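Putative Zn-dependent Alcohol Dehydrogenase (Rhodobacter sphaeroides, PDB 3IV6) binds S-adenosylmethionine in a Rossmann-like domain and, despite its alcohol dehydrogenase name, is probably an S-adenosylmethionine-dependent methyltransferase whose substrate is not established. Local coordinates at residues S55-F58 against L59-A63; S76-M79 against C80-A84; L205-Y208 against R209-K213. All coordinates share one frame; numbering follows the deposited sequence.

Interaction 1 (S55-F58 against L59-A63); sequences STRF and LIEKA. With SAM (S-adenosylmethionine), chain E.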
loop_
_atom_site.group_PDB
_atom_site.type_symbol
_atom_site.label_atom_id
_atom_site.label_comp_id
_atom_site.label_asym_id
_atom_site.label_seq_id
_atom_site.Cartn_x
_atom_site.Cartn_y
_atom_site.Cartn_z
ATOM N N SER A 55 -0.126 -6.769 -5.966
ATOM C CA SER A 55 -0.530 -5.969 -7.116
ATOM C C SER A 55 0.682 -5.389 -7.838
ATOM O O SER A 55 0.613 -5.056 -9.020
ATOM C CB SER A 55 -1.471 -4.843 -6.682
ATOM O OG SER A 55 -0.772 -3.843 -5.962
ATOM N N THR A 56 1.793 -5.271 -7.117
ATOM C CA THR A 56 3.015 -4.678 -7.674
ATOM C C THR A 56 3.831 -5.696 -8.483
ATOM O O THR A 56 5.001 -6.015 -8.177
ATOM C CB THR A 56 3.907 -4.017 -6.593
ATOM O OG1 THR A 56 3.085 -3.587 -5.503
ATOM C CG2 THR A 56 4.612 -2.803 -7.154
ATOM N N ARG A 57 3.197 -6.140 -9.566
ATOM C CA ARG A 57 3.697 -7.231 -10.373
ATOM C C ARG A 57 5.056 -6.999 -11.047
ATOM O O ARG A 57 5.819 -7.949 -11.211
ATOM C CB ARG A 57 2.644 -7.644 -11.403
ATOM C CG ARG A 57 3.111 -8.752 -12.307
ATOM C CD ARG A 57 3.489 -8.208 -13.644
ATOM N NE ARG A 57 4.165 -9.227 -14.435
ATOM C CZ ARG A 57 3.622 -9.861 -15.472
ATOM N NH1 ARG A 57 2.387 -9.576 -15.890
ATOM N NH2 ARG A 57 4.338 -10.780 -16.104
ATOM N N PHE A 58 5.360 -5.759 -11.432
ATOM C CA PHE A 58 6.597 -5.501 -12.172
ATOM C C PHE A 58 7.767 -5.273 -11.227
ATOM O O PHE A 58 8.885 -5.696 -11.508
ATOM C CB PHE A 58 6.425 -4.378 -13.221
ATOM C CG PHE A 58 5.328 -4.675 -14.206
ATOM C CD1 PHE A 58 5.441 -5.753 -15.070
ATOM C CD2 PHE A 58 4.150 -3.937 -14.214
ATOM C CE1 PHE A 58 4.416 -6.061 -15.951
ATOM C CE2 PHE A 58 3.135 -4.243 -15.081
ATOM C CZ PHE A 58 3.268 -5.307 -15.950
ATOM N N LEU A 59 7.490 -4.642 -10.087
ATOM C CA LEU A 59 8.462 -4.581 -9.007
ATOM C C LEU A 59 8.861 -5.983 -8.545
ATOM O O LEU A 59 10.023 -6.290 -8.368
ATOM C CB LEU A 59 7.910 -3.805 -7.826
ATOM C CG LEU A 59 8.852 -3.914 -6.638
ATOM C CD1 LEU A 59 10.226 -3.323 -7.003
ATOM C CD2 LEU A 59 8.272 -3.152 -5.498
ATOM N N ILE A 60 7.888 -6.855 -8.369
ATOM C CA ILE A 60 8.210 -8.192 -7.921
ATOM C C ILE A 60 9.075 -8.893 -8.962
ATOM O O ILE A 60 9.997 -9.623 -8.625
ATOM C CB ILE A 60 6.915 -8.960 -7.589
ATOM C CG1 ILE A 60 6.297 -8.396 -6.294
ATOM C CG2 ILE A 60 7.157 -10.468 -7.506
ATOM C CD1 ILE A 60 4.712 -8.379 -6.262
ATOM N N GLU A 61 8.806 -8.635 -10.236
ATOM C CA GLU A 61 9.490 -9.344 -11.319
ATOM C C GLU A 61 10.955 -8.883 -11.480
ATOM O O GLU A 61 11.818 -9.694 -11.808
ATOM C CB GLU A 61 8.695 -9.188 -12.606
ATOM C CG GLU A 61 9.158 -9.997 -13.792
ATOM C CD GLU A 61 8.138 -9.927 -14.938
ATOM O OE1 GLU A 61 6.977 -9.489 -14.690
ATOM O OE2 GLU A 61 8.488 -10.320 -16.077
ATOM N N LYS A 62 11.236 -7.599 -11.241
ATOM C CA LYS A 62 12.608 -7.104 -11.221
ATOM C C LYS A 62 13.382 -7.642 -10.013
ATOM O O LYS A 62 14.582 -7.915 -10.102
ATOM C CB LYS A 62 12.670 -5.577 -11.253
ATOM C CG LYS A 62 12.296 -4.968 -12.593
ATOM C CD LYS A 62 12.957 -5.651 -13.779
ATOM C CE LYS A 62 12.772 -4.816 -15.056
ATOM N NZ LYS A 62 13.793 -5.020 -16.124
ATOM N N ALA A 63 12.688 -7.802 -8.890
ATOM C CA ALA A 63 13.262 -8.418 -7.702
ATOM C C ALA A 63 13.742 -9.809 -7.988
ATOM O O ALA A 63 14.833 -10.175 -7.559
ATOM C CB ALA A 63 12.259 -8.493 -6.630
HETATM N N SAM E . -1.352 -1.233 -5.718
HETATM C CA SAM E . -0.470 -0.084 -5.804
HETATM C C SAM E . 0.872 -0.468 -6.391
HETATM O O SAM E . 1.164 -1.624 -6.726
HETATM O OXT SAM E . 1.658 0.440 -6.541
HETATM C CB SAM E . -0.339 0.619 -4.458
HETATM C CG SAM E . -1.335 0.175 -3.378
HETATM S SD SAM E . -0.944 -1.355 -2.469
HETATM C CE SAM E . 0.525 -1.994 -3.323
HETATM C "C5'" SAM E . -2.337 -2.461 -2.891
HETATM C "C4'" SAM E . -2.113 -3.967 -2.814
HETATM O "O4'" SAM E . -1.857 -4.344 -1.472
HETATM C "C3'" SAM E . -3.334 -4.768 -3.228
HETATM O "O3'" SAM E . -2.858 -5.914 -3.896
HETATM C "C2'" SAM E . -3.960 -5.223 -1.926
HETATM O "O2'" SAM E . -4.547 -6.501 -2.044
HETATM C "C1'" SAM E . -2.778 -5.286 -0.976
HETATM N N9 SAM E . -3.162 -4.914 0.393
HETATM C C8 SAM E . -3.908 -3.823 0.757
HETATM N N7 SAM E . -4.071 -3.836 2.107
HETATM C C5 SAM E . -3.437 -4.924 2.627
HETATM C C6 SAM E . -3.289 -5.406 3.942
HETATM N N6 SAM E . -3.826 -4.794 5.000
HETATM N N1 SAM E . -2.586 -6.570 4.133
HETATM C C2 SAM E . -2.060 -7.239 3.036
HETATM N N3 SAM E . -2.183 -6.771 1.750
HETATM C C4 SAM E . -2.868 -5.622 1.545
#
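At the edge of the R57 guanidinium, tilted a little out of its plane, sits OE1 of E61, one helical turn further on, while the CD of R57 lies over one face of the F58 ring, offset toward its rim. The guanidinium and carboxylate planes are 26° apart. NE of R57 gives OE1 of E61 a hydrogen bond of 2.8 Å, the core of an i to i+4 salt bridge, and NH2 adds a weak second one to the same oxygen. Both side chains have CG anti to the backbone N (chi1 178° for R57, -173° for E61), which lays them side by side; the bend of R57 at chi2 then turns NE toward E61. T56 and L59 also run alongside each other, with CG2 of T56 3.5 Å from CB of L59. The helix starts with I60 N donating to T56 O at 3.0 Å. On the ligand side, the amino N of S-adenosylmethionine donates to S55 OG over 2.7 Å, and T56 OG1 is 3.0 Å from its carboxylate O. Strand 48-52, this loop and helix 57-65 form the first beta-alpha turn of a Rossmann-like fold, which here receives the methionine end of the cofactor.

Interaction 2 (S76-M79 against C80-A84); sequences SQRM and CDDLA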
loop_
_atom_site.group_PDB
_atom_site.type_symbol
_atom_site.label_atom_id
_atom_site.label_comp_id
_atom_site.label_asym_id
_atom_site.label_seq_id
_atom_site.Cartn_x
_atom_site.Cartn_y
_atom_site.Cartn_z
ATOM N N SER A 76 -5.627 -10.556 -0.115
ATOM C CA SER A 76 -6.673 -10.893 -1.083
ATOM C C SER A 76 -6.373 -12.167 -1.891
ATOM O O SER A 76 -5.291 -12.331 -2.438
ATOM C CB SER A 76 -6.915 -9.716 -2.033
ATOM O OG SER A 76 -7.291 -10.172 -3.319
ATOM N N GLN A 77 -7.325 -13.080 -1.971
ATOM C CA GLN A 77 -7.021 -14.332 -2.642
ATOM C C GLN A 77 -6.871 -14.190 -4.153
ATOM O O GLN A 77 -6.062 -14.888 -4.754
ATOM C CB GLN A 77 -8.080 -15.371 -2.355
ATOM C CG GLN A 77 -7.700 -16.727 -2.890
ATOM C CD GLN A 77 -6.444 -17.267 -2.245
ATOM O OE1 GLN A 77 -6.341 -17.357 -1.014
ATOM N NE2 GLN A 77 -5.484 -17.648 -3.071
ATOM N N ARG A 78 -7.664 -13.310 -4.764
ATOM C CA ARG A 78 -7.640 -13.157 -6.209
ATOM C C ARG A 78 -6.318 -12.535 -6.658
ATOM O O ARG A 78 -5.740 -12.913 -7.692
ATOM C CB ARG A 78 -8.818 -12.313 -6.721
ATOM C CG ARG A 78 -8.921 -12.373 -8.251
ATOM C CD ARG A 78 -9.849 -11.355 -8.801
ATOM N NE ARG A 78 -9.589 -11.081 -10.222
ATOM C CZ ARG A 78 -10.370 -10.331 -11.013
ATOM N NH1 ARG A 78 -11.485 -9.785 -10.527
ATOM N NH2 ARG A 78 -10.034 -10.123 -12.290
HETATM N N MSE A 79 -5.859 -11.573 -5.861
HETATM C CA MSE A 79 -4.593 -10.908 -6.091
HETATM C C MSE A 79 -3.461 -11.900 -6.103
HETATM O O MSE A 79 -2.733 -11.983 -7.091
HETATM C CB MSE A 79 -4.372 -9.792 -5.082
HETATM C CG MSE A 79 -5.078 -8.522 -5.532
HETATM SE SE MSE A 79 -4.383 -7.830 -7.267
HETATM C CE MSE A 79 -5.444 -6.184 -7.243
ATOM N N CYS A 80 -3.351 -12.694 -5.043
ATOM C CA CYS A 80 -2.399 -13.814 -5.035
ATOM C C CYS A 80 -2.530 -14.729 -6.245
ATOM O O CYS A 80 -1.530 -15.179 -6.803
ATOM C CB CYS A 80 -2.489 -14.656 -3.751
ATOM S SG CYS A 80 -2.260 -13.728 -2.205
ATOM N N ASP A 81 -3.759 -14.999 -6.658
ATOM C CA ASP A 81 -3.984 -16.030 -7.665
ATOM C C ASP A 81 -3.583 -15.532 -9.038
ATOM O O ASP A 81 -2.882 -16.240 -9.772
ATOM C CB ASP A 81 -5.437 -16.538 -7.634
ATOM C CG ASP A 81 -5.715 -17.508 -6.466
ATOM O OD1 ASP A 81 -4.751 -17.952 -5.810
ATOM O OD2 ASP A 81 -6.902 -17.837 -6.217
ATOM N N ASP A 82 -3.997 -14.305 -9.353
ATOM C CA ASP A 82 -3.675 -13.657 -10.629
ATOM C C ASP A 82 -2.175 -13.397 -10.773
ATOM O O ASP A 82 -1.608 -13.443 -11.883
ATOM C CB ASP A 82 -4.430 -12.331 -10.764
ATOM C CG ASP A 82 -5.909 -12.519 -11.114
ATOM O OD1 ASP A 82 -6.335 -13.688 -11.260
ATOM O OD2 ASP A 82 -6.637 -11.495 -11.240
ATOM N N LEU A 83 -1.536 -13.129 -9.631
ATOM C CA LEU A 83 -0.101 -12.884 -9.599
ATOM C C LEU A 83 0.632 -14.201 -9.856
ATOM O O LEU A 83 1.533 -14.261 -10.697
ATOM C CB LEU A 83 0.337 -12.243 -8.276
ATOM C CG LEU A 83 1.865 -12.112 -8.252
ATOM C CD1 LEU A 83 2.385 -11.139 -9.313
ATOM C CD2 LEU A 83 2.427 -11.816 -6.885
ATOM N N ALA A 84 0.238 -15.256 -9.141
ATOM C CA ALA A 84 0.804 -16.590 -9.337
ATOM C C ALA A 84 0.592 -17.080 -10.759
ATOM O O ALA A 84 1.370 -17.870 -11.279
ATOM C CB ALA A 84 0.200 -17.573 -8.374
#
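C80 meets the preceding turn through its backbone, its N donating to S76 O over 3.3 Å in a nearly straight bond (175°). S76 is the N-cap of the helix: its OG accepts from the N of selenomethionine M79 at 3.2 Å and is also hydrogen-bonded to E15. D81 comes next, its OD1 taking a 2.9 Å hydrogen bond from NE2 of Q77, which approaches from above the carboxylate, 45° out of its plane, although OD1 lies in the amide plane. The bend of Q77 at chi2 (62°) brings NE2 round to D81. This helix, 77-86, is the crossover of a beta-alpha-beta unit between the parallel strands 69-74 and 93-96, and M79 at its start belongs to the S-adenosylmethionine pocket. D82 follows with a salt bridge, its OD2 accepting from NE of R78 at 3.1 Å on the syn side, though well out of the carboxylate plane. The guanidinium and carboxylate planes stand almost perpendicular, so a single N-H makes the bond. N19 N also donates to OD2, while R78 NH1 reaches E15 O. L83 N bonds to M79 O over 3.0 Å, and its side chain turns inward against V72 and I94.

Interaction 3 (L205-Y208 against R209-K213); sequences LEWY and RRRGK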
loop_
_atom_site.group_PDB
_atom_site.type_symbol
_atom_site.label_atom_id
_atom_site.label_comp_id
_atom_site.label_asym_id
_atom_site.label_seq_id
_atom_site.Cartn_x
_atom_site.Cartn_y
_atom_site.Cartn_z
ATOM N N LEU A 205 -16.381 2.667 -8.551
ATOM C CA LEU A 205 -17.329 2.976 -7.498
ATOM C C LEU A 205 -17.317 1.883 -6.480
ATOM O O LEU A 205 -17.202 2.150 -5.286
ATOM C CB LEU A 205 -18.736 3.086 -8.069
ATOM C CG LEU A 205 -19.817 3.601 -7.109
ATOM C CD1 LEU A 205 -19.618 5.081 -6.935
ATOM C CD2 LEU A 205 -21.226 3.304 -7.600
ATOM N N GLU A 206 -17.432 0.639 -6.931
ATOM C CA GLU A 206 -17.519 -0.461 -5.978
ATOM C C GLU A 206 -16.217 -0.657 -5.205
ATOM O O GLU A 206 -16.218 -0.803 -3.977
ATOM C CB GLU A 206 -17.972 -1.755 -6.661
ATOM C CG GLU A 206 -18.352 -2.898 -5.682
ATOM C CD GLU A 206 -19.462 -2.502 -4.688
ATOM O OE1 GLU A 206 -20.252 -1.553 -4.986
ATOM O OE2 GLU A 206 -19.532 -3.142 -3.611
ATOM N N TRP A 207 -15.102 -0.645 -5.935
ATOM C CA TRP A 207 -13.766 -0.645 -5.350
ATOM C C TRP A 207 -13.600 0.433 -4.274
ATOM O O TRP A 207 -13.094 0.181 -3.184
ATOM C CB TRP A 207 -12.826 -0.346 -6.475
ATOM C CG TRP A 207 -11.396 -0.491 -6.186
ATOM C CD1 TRP A 207 -10.792 -1.492 -5.493
ATOM C CD2 TRP A 207 -10.369 0.379 -6.630
ATOM N NE1 TRP A 207 -9.440 -1.283 -5.462
ATOM C CE2 TRP A 207 -9.156 -0.140 -6.161
ATOM C CE3 TRP A 207 -10.359 1.558 -7.379
ATOM C CZ2 TRP A 207 -7.940 0.472 -6.420
ATOM C CZ3 TRP A 207 -9.141 2.172 -7.636
ATOM C CH2 TRP A 207 -7.953 1.629 -7.154
ATOM N N TYR A 208 -14.022 1.647 -4.590
ATOM C CA TYR A 208 -13.955 2.722 -3.613
ATOM C C TYR A 208 -14.820 2.448 -2.383
ATOM O O TYR A 208 -14.370 2.648 -1.265
ATOM C CB TYR A 208 -14.297 4.078 -4.259
ATOM C CG TYR A 208 -13.055 4.802 -4.721
ATOM C CD1 TYR A 208 -12.247 5.482 -3.808
ATOM C CD2 TYR A 208 -12.642 4.760 -6.052
ATOM C CE1 TYR A 208 -11.093 6.120 -4.198
ATOM C CE2 TYR A 208 -11.460 5.397 -6.460
ATOM C CZ TYR A 208 -10.696 6.077 -5.522
ATOM O OH TYR A 208 -9.524 6.722 -5.893
ATOM N N ARG A 209 -16.049 1.995 -2.605
ATOM C CA ARG A 209 -16.986 1.755 -1.514
ATOM C C ARG A 209 -16.492 0.640 -0.599
ATOM O O ARG A 209 -16.691 0.687 0.615
ATOM C CB ARG A 209 -18.371 1.409 -2.065
ATOM C CG ARG A 209 -19.171 2.612 -2.536
ATOM C CD ARG A 209 -20.328 2.192 -3.428
ATOM N NE ARG A 209 -20.917 0.928 -3.000
ATOM C CZ ARG A 209 -21.987 0.829 -2.216
ATOM N NH1 ARG A 209 -22.589 1.925 -1.773
ATOM N NH2 ARG A 209 -22.455 -0.363 -1.876
ATOM N N ARG A 210 -15.848 -0.361 -1.189
ATOM C CA ARG A 210 -15.352 -1.505 -0.432
ATOM C C ARG A 210 -14.042 -1.173 0.274
ATOM O O ARG A 210 -13.573 -1.933 1.121
ATOM C CB ARG A 210 -15.164 -2.714 -1.351
ATOM C CG ARG A 210 -16.432 -3.156 -2.063
ATOM C CD ARG A 210 -16.274 -4.544 -2.663
ATOM N NE ARG A 210 -17.536 -5.063 -3.182
ATOM C CZ ARG A 210 -17.658 -6.214 -3.834
ATOM N NH1 ARG A 210 -16.592 -6.972 -4.050
ATOM N NH2 ARG A 210 -18.846 -6.608 -4.271
ATOM N N ARG A 211 -13.456 -0.035 -0.082
ATOM C CA ARG A 211 -12.107 0.301 0.356
ATOM C C ARG A 211 -12.113 0.888 1.763
ATOM O O ARG A 211 -11.077 0.951 2.425
ATOM C CB ARG A 211 -11.455 1.282 -0.620
ATOM C CG ARG A 211 -10.326 0.682 -1.443
ATOM C CD ARG A 211 -10.074 1.490 -2.706
ATOM N NE ARG A 211 -9.329 2.716 -2.432
ATOM C CZ ARG A 211 -8.677 3.415 -3.354
ATOM N NH1 ARG A 211 -8.675 3.011 -4.617
ATOM N NH2 ARG A 211 -8.026 4.519 -3.014
ATOM N N GLY A 212 -13.287 1.317 2.214
ATOM C CA GLY A 212 -13.476 1.708 3.600
ATOM C C GLY A 212 -13.015 3.127 3.869
ATOM O O GLY A 212 -13.242 4.029 3.062
ATOM N N LYS A 213 -12.363 3.325 5.011
ATOM C CA LYS A 213 -11.722 4.599 5.316
ATOM C C LYS A 213 -10.287 4.631 4.801
ATOM O O LYS A 213 -9.600 3.609 4.787
ATOM C CB LYS A 213 -11.745 4.863 6.824
ATOM C CG LYS A 213 -13.137 5.082 7.394
ATOM C CD LYS A 213 -13.098 5.228 8.905
ATOM C CE LYS A 213 -14.438 5.696 9.450
ATOM N NZ LYS A 213 -14.371 5.996 10.907
HETATM O O HOH W 1 -21.401 -2.927 -0.774
HETATM O O HOH W 2 -7.398 7.399 -3.847
#
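R211 meets two aromatic side chains of the preceding turn in two different orientations. Against Y208 its guanidinium lies flat, planes 25° apart and centres 4.2 Å apart, stacked off-centre over one ring face. Against W207 the same group stands steeply, at 77°, and directs its NH1 edge at the indole: CZ of R211 is 4.3 Å from the centroid of the W207 six-membered ring and 12° off the ring normal. The aliphatic part joins in, CD of R211 lying 3.9 Å above the centroid of the W207 five-membered ring as a CH-pi contact. A bend at chi3 turns the guanidinium toward both rings. The contact lies toward the C-terminal part of helix 201-210, where W207 meets W14 of helix 11-15 edge-to-face.

E206 faces two other arginines. R209 NE reaches E206 OE1 from above the carboxylate at 3.2 Å, whereas R210 NE uses the anti lone pair of E206 OE2 at 2.8 Å, with the R210 guanidinium nearly perpendicular to the carboxylate. A bend of E206 at chi2 brings its carboxylate to them.

One carboxylate serves two cations, which probably favours its ionised form. The buried guanidinium of R211 is met by two aromatic faces, by a salt bridge from NE to E214 and by a weak bond from NH2 to a water; these contacts probably offset both its burial and the nearby like charge of R122.

Interactions 1 and 2 occupy successive beta-alpha-beta units of the main sheet, sharing strand 69-74, and they touch where R57 and I60 pack on L83. Both line the S-adenosylmethionine pocket at the start of a helix and carry i to i+4 polar pairs on their outer side, while leucine, isoleucine or selenomethionine side chains turn inward. Interaction 3 stands apart toward the C-terminal part of helix 201-210, its nearest atoms about 7 Å from interaction 2. It too is partly buried, but its buried part is a cation-pi cluster rather than an aliphatic one, and its carboxylate takes two arginines where those of interactions 1 and 2 each take one partner across the contact.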